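Local coordinates for protein aminodeoxyfutalosine deaminase (Deinococcus radiodurans, PDB 2IMR) that catalyses the zinc-dependent deamination of aminodeoxyfutalosine to futalosine, a step of menaquinone biosynthesis, and more weakly deaminates adenosine and related nucleosides, at residues L177-F188 with F216-L226. Numbering follows the deposited sequence.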
loop_
_atom_site.group_PDB
_atom_site.type_symbol
_atom_site.label_atom_id
_atom_site.label_comp_id
_atom_site.label_asym_id
_atom_site.label_seq_id
_atom_site.Cartn_x
_atom_site.Cartn_y
_atom_site.Cartn_z
ATOM N N LEU A 177 -7.420 16.338 2.483
ATOM C CA LEU A 177 -8.312 16.423 1.334
ATOM C C LEU A 177 -9.014 17.775 1.233
ATOM O O LEU A 177 -9.781 18.141 2.107
ATOM C CB LEU A 177 -9.360 15.302 1.443
ATOM C CG LEU A 177 -10.344 14.938 0.321
ATOM C CD1 LEU A 177 -11.146 13.722 0.778
ATOM C CD2 LEU A 177 -11.287 16.090 -0.007
ATOM N N ASN A 178 -8.738 18.516 0.163
ATOM C CA ASN A 178 -9.390 19.803 -0.074
ATOM C C ASN A 178 -8.966 20.298 -1.448
ATOM O O ASN A 178 -7.829 20.714 -1.639
ATOM C CB ASN A 178 -9.010 20.841 0.978
ATOM C CG ASN A 178 -9.862 22.091 0.869
ATOM O OD1 ASN A 178 -9.887 22.743 -0.173
ATOM N ND2 ASN A 178 -10.574 22.423 1.940
ATOM N N PRO A 179 -9.890 20.268 -2.417
ATOM C CA PRO A 179 -9.645 20.691 -3.802
ATOM C C PRO A 179 -9.739 22.180 -4.137
ATOM O O PRO A 179 -9.563 22.555 -5.297
ATOM C CB PRO A 179 -10.664 19.870 -4.575
ATOM C CG PRO A 179 -11.852 19.891 -3.637
ATOM C CD PRO A 179 -11.213 19.626 -2.288
ATOM N N PHE A 180 -10.003 23.018 -3.138
ATOM C CA PHE A 180 -10.138 24.463 -3.349
ATOM C C PHE A 180 -8.825 25.228 -3.175
ATOM O O PHE A 180 -8.326 25.378 -2.064
ATOM C CB PHE A 180 -11.184 25.023 -2.382
ATOM C CG PHE A 180 -12.549 24.426 -2.559
ATOM C CD1 PHE A 180 -13.399 24.887 -3.555
ATOM C CD2 PHE A 180 -12.975 23.387 -1.740
ATOM C CE1 PHE A 180 -14.661 24.321 -3.735
ATOM C CE2 PHE A 180 -14.234 22.813 -1.912
ATOM C CZ PHE A 180 -15.077 23.282 -2.911
ATOM N N PRO A 181 -8.255 25.736 -4.283
ATOM C CA PRO A 181 -6.996 26.486 -4.242
ATOM C C PRO A 181 -6.937 27.580 -3.176
ATOM O O PRO A 181 -5.913 27.753 -2.514
ATOM C CB PRO A 181 -6.891 27.060 -5.656
ATOM C CG PRO A 181 -7.538 26.005 -6.483
ATOM C CD PRO A 181 -8.765 25.647 -5.663
ATOM N N ASP A 182 -8.035 28.313 -3.009
ATOM C CA ASP A 182 -8.075 29.405 -2.037
ATOM C C ASP A 182 -7.965 28.948 -0.587
ATOM O O ASP A 182 -7.591 29.730 0.286
ATOM C CB ASP A 182 -9.354 30.234 -2.213
ATOM C CG ASP A 182 -9.455 30.858 -3.588
ATOM O OD1 ASP A 182 -8.408 31.268 -4.132
ATOM O OD2 ASP A 182 -10.580 30.955 -4.123
ATOM N N LYS A 183 -8.285 27.685 -0.332
ATOM C CA LYS A 183 -8.215 27.143 1.022
ATOM C C LYS A 183 -6.889 26.444 1.310
ATOM O O LYS A 183 -6.627 26.049 2.442
ATOM C CB LYS A 183 -9.366 26.158 1.251
ATOM C CG LYS A 183 -10.697 26.806 1.591
ATOM C CD LYS A 183 -11.105 27.858 0.580
ATOM C CE LYS A 183 -12.376 28.573 1.027
ATOM N NZ LYS A 183 -12.798 29.615 0.046
ATOM N N ALA A 184 -6.048 26.309 0.293
ATOM C CA ALA A 184 -4.770 25.624 0.446
ATOM C C ALA A 184 -3.895 26.068 1.616
ATOM O O ALA A 184 -3.485 25.240 2.431
ATOM C CB ALA A 184 -3.975 25.713 -0.859
ATOM N N ASP A 185 -3.599 27.362 1.710
ATOM C CA ASP A 185 -2.735 27.846 2.786
ATOM C C ASP A 185 -3.236 27.494 4.178
ATOM O O ASP A 185 -2.476 26.999 5.010
ATOM C CB ASP A 185 -2.535 29.364 2.694
ATOM C CG ASP A 185 -1.759 29.779 1.463
ATOM O OD1 ASP A 185 -1.043 28.930 0.895
ATOM O OD2 ASP A 185 -1.851 30.961 1.070
ATOM N N GLU A 186 -4.513 27.745 4.436
ATOM C CA GLU A 186 -5.060 27.454 5.751
ATOM C C GLU A 186 -5.151 25.961 6.038
ATOM O O GLU A 186 -4.922 25.536 7.166
ATOM C CB GLU A 186 -6.424 28.121 5.919
ATOM C CG GLU A 186 -6.336 29.631 6.130
ATOM C CD GLU A 186 -5.466 30.016 7.328
ATOM O OE1 GLU A 186 -5.797 29.634 8.478
ATOM O OE2 GLU A 186 -4.442 30.703 7.120
ATOM N N VAL A 187 -5.484 25.157 5.031
ATOM C CA VAL A 187 -5.563 23.718 5.258
ATOM C C VAL A 187 -4.168 23.194 5.579
ATOM O O VAL A 187 -3.997 22.375 6.485
ATOM C CB VAL A 187 -6.122 22.970 4.028
ATOM C CG1 VAL A 187 -5.978 21.462 4.225
ATOM C CG2 VAL A 187 -7.589 23.329 3.834
ATOM N N PHE A 188 -3.170 23.671 4.839
ATOM C CA PHE A 188 -1.791 23.247 5.070
ATOM C C PHE A 188 -1.340 23.600 6.490
ATOM O O PHE A 188 -0.756 22.772 7.192
ATOM C CB PHE A 188 -0.847 23.905 4.053
ATOM C CG PHE A 188 0.603 23.664 4.345
ATOM C CD1 PHE A 188 1.143 22.385 4.245
ATOM C CD2 PHE A 188 1.418 24.703 4.783
ATOM C CE1 PHE A 188 2.470 22.142 4.580
ATOM C CE2 PHE A 188 2.751 24.472 5.122
ATOM C CZ PHE A 188 3.279 23.188 5.022
ATOM N N PHE A 216 -6.955 14.986 -7.648
ATOM C CA PHE A 216 -8.119 15.816 -7.940
ATOM C C PHE A 216 -8.953 16.246 -6.736
ATOM O O PHE A 216 -9.913 17.000 -6.893
ATOM C CB PHE A 216 -9.010 15.128 -8.983
ATOM C CG PHE A 216 -9.509 13.778 -8.564
ATOM C CD1 PHE A 216 -10.727 13.647 -7.903
ATOM C CD2 PHE A 216 -8.760 12.636 -8.828
ATOM C CE1 PHE A 216 -11.192 12.392 -7.511
ATOM C CE2 PHE A 216 -9.218 11.376 -8.438
ATOM C CZ PHE A 216 -10.438 11.256 -7.779
ATOM N N THR A 217 -8.597 15.773 -5.541
ATOM C CA THR A 217 -9.321 16.178 -4.337
ATOM C C THR A 217 -8.414 17.061 -3.476
ATOM O O THR A 217 -8.742 17.397 -2.335
ATOM C CB THR A 217 -9.792 14.963 -3.504
ATOM O OG1 THR A 217 -8.673 14.130 -3.189
ATOM C CG2 THR A 217 -10.819 14.157 -4.278
ATOM N N VAL A 218 -7.269 17.434 -4.042
ATOM C CA VAL A 218 -6.296 18.298 -3.370
ATOM C C VAL A 218 -5.867 19.312 -4.429
ATOM O O VAL A 218 -5.413 18.922 -5.498
ATOM C CB VAL A 218 -5.050 17.496 -2.899
ATOM C CG1 VAL A 218 -4.015 18.436 -2.263
ATOM C CG2 VAL A 218 -5.471 16.429 -1.887
ATOM N N SER A 219 -6.025 20.604 -4.146
ATOM C CA SER A 219 -5.647 21.624 -5.123
ATOM C C SER A 219 -4.152 21.551 -5.432
ATOM O O SER A 219 -3.362 21.067 -4.618
ATOM C CB SER A 219 -6.005 23.030 -4.610
ATOM O OG SER A 219 -5.178 23.414 -3.520
ATOM N N HIS A 220 -3.762 22.032 -6.610
ATOM C CA HIS A 220 -2.356 22.004 -6.995
ATOM C C HIS A 220 -1.498 22.715 -5.948
ATOM O O HIS A 220 -0.408 22.256 -5.609
ATOM C CB HIS A 220 -2.170 22.657 -8.373
ATOM C CG HIS A 220 -2.613 24.088 -8.434
ATOM N ND1 HIS A 220 -1.763 25.145 -8.186
ATOM C CD2 HIS A 220 -3.822 24.634 -8.704
ATOM C CE1 HIS A 220 -2.428 26.280 -8.303
ATOM N NE2 HIS A 220 -3.680 25.998 -8.617
ATOM N N ARG A 221 -2.001 23.828 -5.425
ATOM C CA ARG A 221 -1.266 24.583 -4.419
ATOM C C ARG A 221 -1.063 23.780 -3.132
ATOM O O ARG A 221 0.049 23.700 -2.612
ATOM C CB ARG A 221 -1.997 25.891 -4.109
ATOM C CG ARG A 221 -1.259 26.772 -3.120
ATOM C CD ARG A 221 -1.967 28.100 -2.895
ATOM N NE ARG A 221 -1.264 28.904 -1.898
ATOM C CZ ARG A 221 -0.011 29.329 -2.029
ATOM N NH1 ARG A 221 0.681 29.032 -3.122
ATOM N NH2 ARG A 221 0.555 30.039 -1.064
ATOM N N LEU A 222 -2.134 23.181 -2.618
ATOM C CA LEU A 222 -2.034 22.394 -1.392
ATOM C C LEU A 222 -1.141 21.163 -1.598
ATOM O O LEU A 222 -0.401 20.766 -0.697
ATOM C CB LEU A 222 -3.430 21.966 -0.925
ATOM C CG LEU A 222 -3.507 21.099 0.341
ATOM C CD1 LEU A 222 -2.803 21.804 1.497
ATOM C CD2 LEU A 222 -4.961 20.818 0.681
ATOM N N MET A 223 -1.207 20.568 -2.786
ATOM C CA MET A 223 -0.395 19.391 -3.089
ATOM C C MET A 223 1.098 19.719 -2.996
ATOM O O MET A 223 1.879 18.949 -2.433
ATOM C CB MET A 223 -0.725 18.866 -4.490
ATOM C CG MET A 223 0.050 17.606 -4.892
ATOM S SD MET A 223 -0.391 16.152 -3.906
ATOM C CE MET A 223 -1.895 15.660 -4.726
ATOM N N ARG A 224 1.497 20.860 -3.551
ATOM C CA ARG A 224 2.898 21.261 -3.498
ATOM C C ARG A 224 3.328 21.667 -2.096
ATOM O O ARG A 224 4.457 21.396 -1.691
ATOM C CB ARG A 224 3.175 22.407 -4.474
ATOM C CG ARG A 224 3.275 21.957 -5.915
ATOM C CD ARG A 224 4.031 22.978 -6.759
ATOM N NE ARG A 224 5.317 23.363 -6.168
ATOM C CZ ARG A 224 6.229 22.509 -5.708
ATOM N NH1 ARG A 224 6.012 21.202 -5.757
ATOM N NH2 ARG A 224 7.372 22.966 -5.208
ATOM N N LEU A 225 2.437 22.325 -1.357
ATOM C CA LEU A 225 2.764 22.724 0.008
ATOM C C LEU A 225 3.022 21.467 0.824
ATOM O O LEU A 225 3.959 21.406 1.620
ATOM C CB LEU A 225 1.611 23.511 0.644
ATOM C CG LEU A 225 1.372 24.947 0.169
ATOM C CD1 LEU A 225 0.161 25.539 0.888
ATOM C CD2 LEU A 225 2.615 25.779 0.445
ATOM N N LEU A 226 2.189 20.454 0.609
ATOM C CA LEU A 226 2.324 19.202 1.339
ATOM C C LEU A 226 3.570 18.415 0.945
ATOM O O LEU A 226 4.318 17.961 1.817
ATOM C CB LEU A 226 1.081 18.328 1.128
ATOM C CG LEU A 226 -0.246 18.881 1.661
ATOM C CD1 LEU A 226 -1.407 18.008 1.153
ATOM C CD2 LEU A 226 -0.209 18.920 3.193
HETATM O O HOH W 1 -6.731 23.248 -1.379
HETATM O O HOH W 2 -4.375 29.162 -0.478
#
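Leu-222 packs into the gap between Ala-184, Val-187 and Phe-188, where helices 184-199 and 220-233 pack side by side; the axes of their segments 184-188 and 220-226 come within 9.0 Å and cross at -35°. Its two methyls divide the work: CD1 meets Phe-188 CB, while CD2 lies 3.7 Å from Val-187 CG1. Ala-184 is small enough to bring the backbones close, its CB 3.6 Å from Leu-222 N. With CG anti to the backbone N (chi1 172°), Phe-188 swings its ring across the second helix, so that Leu-225 CB sits over one face in a CH-pi contact and Leu-226 CD2 meets the edge. An alanine in place of Phe-188 would probably open a gap beside Leu-225 and Leu-226 and deprive Tyr-229 of its edge-to-face partner.

Toward the loops, Ser-219 N donates to Asn-178 O at 3.1 Å, while Ser-219 OG caps its own helix by accepting from Leu-222 N. Water 1 links Ser-219 OG with Phe-180 O, 2.7 Å from each. Asn-178 OD1 closes an Asx turn on Phe-180 N. At the outer edge, extended Arg-221 runs past Ala-184 CB to a salt bridge: NE and NH2 both reach Asp-185 OD1 at 2.8 Å, through bent, weak hydrogen bonds, with carboxylate and guanidinium planes 73° apart. Water 2 bridges Pro-181 O and Asp-185 N nearby.

These are neighbouring helices of the amidohydrolase TIM barrel, packed outside strand 170-176 through Val-176. An apolar seam thus joins them, while one good backbone bond, a shared water and each loop's own turn or cap probably set how the preceding loops meet, close to the predicted substrate residues Glu-175 and His-213.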